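Local coordinates for protein aminopeptidase YwaD (Bacillus subtilis, PDB 6HC6) that removes N-terminal amino acids such as leucine, arginine and lysine from peptides, using two zinc ions per subunit, at residues G100-A105 / E207-Q212; L182-P187 / G200-D205. All coordinates share one frame; numbering follows the deposited sequence.

In the fold
After two helices and strand 86-93, the chain reaches strand 97-104, whose end is one half of contact 1. It then builds most of the PA domain sheet before returning at 207-212 to close a loop of 101 residues. Contact 2 is nested inside that loop. It closes a much smaller one, of 12 residues, between the 182-187 loop and the end of strand 198-201. Helix 203-209 follows directly and is shared by both contacts. The two sites touch at Ile201, where Leu209 CD1 lies 3.9 Å from Ile201 CD1. Together they tie the first strand of the sheet, the helix packed on it and the loop nearer the zinc centre.

Contact 1 (G100-A105 / E207-Q212); sequences GTLSSA and EALTQQ
The side-chain amide of Gln212 has the methyl group of Ala105 above its plane, near the oxygen end. Ala105 CB is 3.6 Å from Gln212 OE1. The nitrogen end is held by its own segment. Gln212 NE2 donates to Ala208 O over 3.3 Å, and this carbonyl lies 22° out of the amide plane, on the other side from Ala105. The bend that brings the amide back to the helix comes at chi2 (-55°). The Ala208 carbonyl is itself gripped from its two opposite faces, by Gln212 NE2 on one and the backbone N of Gln211 on the other.

No hydrogen bond crosses between the segments. Ser104 OG rests against the aliphatic part of Gln212, 3.3 Å from Gln212 CB. Its hydrogen-bond partner is the backbone O of Glu214, in the neighbouring strand. Ser104 CB meets Leu209 CD2 at 3.5 Å, tighter than normal van der Waals contact. The other branch, Leu209 CD1, reaches Leu102 CD2 at 4.3 Å. Ile109 and Ile174 also pack on Leu209, and Leu150 covers it further.

A type I turn from Leu209 to Gln212 reverses the chain toward strand 214-222, which pairs with strand 97-104. This is helix-on-sheet packing in the PA domain, with helix 203-209 placing Leu209 in the core.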
loop_
_atom_site.group_PDB
_atom_site.type_symbol
_atom_site.label_atom_id
_atom_site.label_comp_id
_atom_site.label_asym_id
_atom_site.label_seq_id
_atom_site.Cartn_x
_atom_site.Cartn_y
_atom_site.Cartn_z
ATOM N N GLY A 100 6.518 5.430 -19.518
ATOM C CA GLY A 100 7.245 5.541 -20.766
ATOM C C GLY A 100 8.190 4.379 -20.981
ATOM O O GLY A 100 7.987 3.283 -20.458
ATOM N N THR A 101 9.229 4.650 -21.771
ATOM C CA THR A 101 10.054 3.607 -22.353
ATOM C C THR A 101 11.524 3.995 -22.293
ATOM O O THR A 101 11.887 5.162 -22.121
ATOM C CB THR A 101 9.679 3.334 -23.815
ATOM O OG1 THR A 101 9.818 4.545 -24.566
ATOM C CG2 THR A 101 8.245 2.831 -23.922
ATOM N N LEU A 102 12.367 2.991 -22.485
ATOM C CA LEU A 102 13.805 3.173 -22.430
ATOM C C LEU A 102 14.419 2.229 -23.447
ATOM O O LEU A 102 13.979 1.086 -23.574
ATOM C CB LEU A 102 14.335 2.888 -21.017
ATOM C CG LEU A 102 15.839 2.647 -20.842
ATOM C CD1 LEU A 102 16.605 3.939 -21.056
ATOM C CD2 LEU A 102 16.164 2.072 -19.451
ATOM N N SER A 103 15.417 2.711 -24.184
ATOM C CA SER A 103 16.094 1.862 -25.150
ATOM C C SER A 103 17.574 2.197 -25.154
ATOM O O SER A 103 17.985 3.299 -24.788
ATOM C CB SER A 103 15.507 2.026 -26.552
ATOM O OG SER A 103 15.757 3.330 -27.040
ATOM N N SER A 104 18.375 1.224 -25.574
ATOM C CA SER A 104 19.808 1.444 -25.723
ATOM C C SER A 104 20.352 0.408 -26.688
ATOM O O SER A 104 20.122 -0.790 -26.504
ATOM C CB SER A 104 20.522 1.358 -24.371
ATOM O OG SER A 104 21.916 1.555 -24.510
ATOM N N ALA A 105 21.048 0.875 -27.720
ATOM C CA ALA A 105 21.650 -0.003 -28.722
ATOM C C ALA A 105 20.640 -1.023 -29.244
ATOM O O ALA A 105 20.946 -2.204 -29.411
ATOM C CB ALA A 105 22.895 -0.698 -28.162
ATOM N N GLU A 207 22.468 -4.641 -15.987
ATOM C CA GLU A 207 23.784 -5.242 -16.193
ATOM C C GLU A 207 24.225 -5.115 -17.644
ATOM O O GLU A 207 25.396 -4.822 -17.922
ATOM C CB GLU A 207 23.769 -6.705 -15.756
ATOM C CG GLU A 207 23.741 -6.864 -14.246
ATOM C CD GLU A 207 23.373 -8.263 -13.804
ATOM O OE1 GLU A 207 22.889 -9.050 -14.646
ATOM O OE2 GLU A 207 23.562 -8.569 -12.605
ATOM N N ALA A 208 23.296 -5.316 -18.582
ATOM C CA ALA A 208 23.596 -5.054 -19.982
ATOM C C ALA A 208 23.924 -3.584 -20.201
ATOM O O ALA A 208 24.896 -3.256 -20.890
ATOM C CB ALA A 208 22.422 -5.476 -20.861
ATOM N N LEU A 209 23.126 -2.689 -19.608
ATOM C CA LEU A 209 23.316 -1.254 -19.803
ATOM C C LEU A 209 24.681 -0.775 -19.339
ATOM O O LEU A 209 25.176 0.233 -19.852
ATOM C CB LEU A 209 22.249 -0.466 -19.050
ATOM C CG LEU A 209 20.927 -0.191 -19.724
ATOM C CD1 LEU A 209 20.239 0.940 -18.960
ATOM C CD2 LEU A 209 21.151 0.133 -21.204
ATOM N N THR A 210 25.281 -1.430 -18.336
ATOM C CA THR A 210 26.606 -0.999 -17.896
ATOM C C THR A 210 27.642 -1.108 -19.002
ATOM O O THR A 210 28.735 -0.552 -18.861
ATOM C CB THR A 210 27.115 -1.803 -16.692
ATOM O OG1 THR A 210 27.353 -3.164 -17.077
ATOM C CG2 THR A 210 26.137 -1.745 -15.530
ATOM N N GLN A 211 27.332 -1.802 -20.093
ATOM C CA GLN A 211 28.273 -1.961 -21.190
ATOM C C GLN A 211 27.960 -1.075 -22.389
ATOM O O GLN A 211 28.704 -1.118 -23.374
ATOM C CB GLN A 211 28.321 -3.427 -21.640
ATOM C CG GLN A 211 28.431 -4.430 -20.508
ATOM C CD GLN A 211 29.697 -4.249 -19.698
ATOM O OE1 GLN A 211 30.800 -4.487 -20.191
ATOM N NE2 GLN A 211 29.547 -3.825 -18.445
ATOM N N GLN A 212 26.888 -0.281 -22.340
ATOM C CA GLN A 212 26.454 0.512 -23.485
ATOM C C GLN A 212 26.892 1.965 -23.356
ATOM O O GLN A 212 27.148 2.469 -22.263
ATOM C CB GLN A 212 24.934 0.462 -23.656
ATOM C CG GLN A 212 24.322 -0.931 -23.577
ATOM C CD GLN A 212 24.934 -1.907 -24.543
ATOM O OE1 GLN A 212 25.366 -1.533 -25.637
ATOM N NE2 GLN A 212 24.982 -3.175 -24.147
#

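Contact 2 (L182-P187 / G200-D205); sequences LVPMTP and GIKKED
One hydrogen bond crosses between the segments. Lys202 NZ donates to Leu182 O at 3.2 Å, coming from above the carbonyl plane, 56° out of it. The lysine chain bends at chi3 (-104°) and chi4 to bring its ammonium group there.

Van der Waals packing of side-chain carbons on backbone accounts for much of the rest. Lys202 CG lies 3.7 Å from Pro184 N, and the lysine's aliphatic part passes at a slant beside the proline ring. Pro184 CB packs 3.8 Å from Ile201 CA. An alanine in place of Lys202 would probably leave Leu182 O without this donor and uncover the side of Pro184. Met185 CG, set between its backbone N and carbonyl carbon (chi1 42°), sits 3.6 Å from Ile201 O; bends at chi2 and chi3 bring CE toward Gly200 CA. Pro187 CG lies against Gly200 N at 3.4 Å.

A weaker polar contact is the CA-H...O approach of Gly200 CA to Met185 O, 3.3 Å. Met185 O is buried and has no hydrogen-bond partner. A side chain on Gly200 would collide with Met185 O and Pro187 CD.

Strand 198-201 passes through Lys202, at the N-cap, into helix 203-209, and the loop lies over this junction. Val183 packs on Pro403; its side chain is about 7 Å from that of the zinc ligand His401 and about 12 Å from a bound zinc ion, so this edge of the PA domain borders the M28 dinuclear zinc site.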
loop_
_atom_site.group_PDB
_atom_site.type_symbol
_atom_site.label_atom_id
_atom_site.label_comp_id
_atom_site.label_asym_id
_atom_site.label_seq_id
_atom_site.Cartn_x
_atom_site.Cartn_y
_atom_site.Cartn_z
ATOM N N LEU A 182 10.249 -10.565 -11.585
ATOM C CA LEU A 182 9.411 -10.648 -12.778
ATOM C C LEU A 182 9.199 -9.287 -13.428
ATOM O O LEU A 182 8.919 -9.216 -14.628
ATOM C CB LEU A 182 8.048 -11.248 -12.431
ATOM C CG LEU A 182 8.033 -12.680 -11.925
ATOM C CD1 LEU A 182 6.619 -13.040 -11.497
ATOM C CD2 LEU A 182 8.525 -13.595 -13.015
ATOM N N VAL A 183 9.292 -8.209 -12.656
ATOM C CA VAL A 183 8.979 -6.878 -13.169
ATOM C C VAL A 183 10.083 -5.916 -12.762
ATOM O O VAL A 183 10.800 -6.138 -11.773
ATOM C CB VAL A 183 7.615 -6.367 -12.649
ATOM C CG1 VAL A 183 6.472 -7.188 -13.223
ATOM C CG2 VAL A 183 7.616 -6.363 -11.140
ATOM N N PRO A 184 10.231 -4.822 -13.500
ATOM C CA PRO A 184 11.178 -3.781 -13.090
ATOM C C PRO A 184 10.752 -3.183 -11.763
ATOM O O PRO A 184 9.562 -3.034 -11.486
ATOM C CB PRO A 184 11.105 -2.761 -14.235
ATOM C CG PRO A 184 9.790 -3.026 -14.904
ATOM C CD PRO A 184 9.575 -4.508 -14.781
ATOM N N MET A 185 11.742 -2.871 -10.930
ATOM C CA MET A 185 11.497 -2.301 -9.613
ATOM C C MET A 185 11.040 -0.851 -9.726
ATOM O O MET A 185 11.471 -0.109 -10.608
ATOM C CB MET A 185 12.780 -2.370 -8.778
ATOM C CG MET A 185 14.024 -2.007 -9.594
ATOM S SD MET A 185 15.304 -1.003 -8.773
ATOM C CE MET A 185 14.423 0.533 -8.511
ATOM N N THR A 186 10.161 -0.446 -8.817
ATOM C CA THR A 186 9.781 0.960 -8.705
ATOM C C THR A 186 10.787 1.682 -7.813
ATOM O O THR A 186 10.977 1.276 -6.662
ATOM C CB THR A 186 8.380 1.083 -8.122
ATOM O OG1 THR A 186 7.454 0.353 -8.939
ATOM C CG2 THR A 186 7.956 2.533 -8.072
ATOM N N PRO A 187 11.469 2.717 -8.300
ATOM C CA PRO A 187 12.448 3.441 -7.449
ATOM C C PRO A 187 11.791 4.534 -6.610
ATOM O O PRO A 187 11.993 5.739 -6.831
ATOM C CB PRO A 187 13.433 3.995 -8.484
ATOM C CG PRO A 187 12.595 4.235 -9.695
ATOM C CD PRO A 187 11.524 3.160 -9.707
ATOM N N GLY A 200 13.260 2.777 -12.701
ATOM C CA GLY A 200 13.815 1.521 -12.220
ATOM C C GLY A 200 13.649 0.453 -13.282
ATOM O O GLY A 200 12.644 0.431 -13.994
ATOM N N ILE A 201 14.655 -0.409 -13.412
ATOM C CA ILE A 201 14.637 -1.468 -14.414
ATOM C C ILE A 201 15.126 -2.756 -13.772
ATOM O O ILE A 201 15.654 -2.768 -12.657
ATOM C CB ILE A 201 15.492 -1.124 -15.651
ATOM C CG1 ILE A 201 16.972 -1.051 -15.259
ATOM C CG2 ILE A 201 15.012 0.186 -16.288
ATOM C CD1 ILE A 201 17.910 -0.808 -16.439
ATOM N N LYS A 202 14.958 -3.848 -14.511
ATOM C CA LYS A 202 15.340 -5.169 -14.048
ATOM C C LYS A 202 16.856 -5.316 -13.978
ATOM O O LYS A 202 17.614 -4.633 -14.677
ATOM C CB LYS A 202 14.775 -6.241 -14.978
ATOM C CG LYS A 202 13.265 -6.410 -14.847
ATOM C CD LYS A 202 12.865 -7.738 -15.430
ATOM C CE LYS A 202 12.209 -7.594 -16.780
ATOM N NZ LYS A 202 11.089 -8.576 -16.895
ATOM N N LYS A 203 17.279 -6.265 -13.138
ATOM C CA LYS A 203 18.696 -6.521 -12.889
ATOM C C LYS A 203 19.454 -6.835 -14.177
ATOM O O LYS A 203 20.479 -6.205 -14.482
ATOM C CB LYS A 203 18.818 -7.677 -11.896
ATOM C CG LYS A 203 20.231 -8.139 -11.598
ATOM C CD LYS A 203 20.202 -9.455 -10.845
ATOM C CE LYS A 203 21.604 -9.925 -10.476
ATOM N NZ LYS A 203 22.113 -9.208 -9.275
ATOM N N GLU A 204 18.971 -7.809 -14.948
ATOM C CA GLU A 204 19.714 -8.217 -16.140
ATOM C C GLU A 204 19.770 -7.098 -17.174
ATOM O O GLU A 204 20.741 -6.999 -17.935
ATOM C CB GLU A 204 19.102 -9.483 -16.744
ATOM C CG GLU A 204 17.695 -9.312 -17.298
ATOM C CD GLU A 204 16.618 -9.566 -16.260
ATOM O OE1 GLU A 204 16.939 -9.556 -15.048
ATOM O OE2 GLU A 204 15.453 -9.778 -16.664
ATOM N N ASP A 205 18.757 -6.234 -17.197
ATOM C CA ASP A 205 18.760 -5.104 -18.115
ATOM C C ASP A 205 19.800 -4.071 -17.712
ATOM O O ASP A 205 20.533 -3.553 -18.563
ATOM C CB ASP A 205 17.369 -4.478 -18.168
ATOM C CG ASP A 205 16.357 -5.398 -18.816
ATOM O OD1 ASP A 205 16.775 -6.260 -19.622
ATOM O OD2 ASP A 205 15.153 -5.258 -18.532
#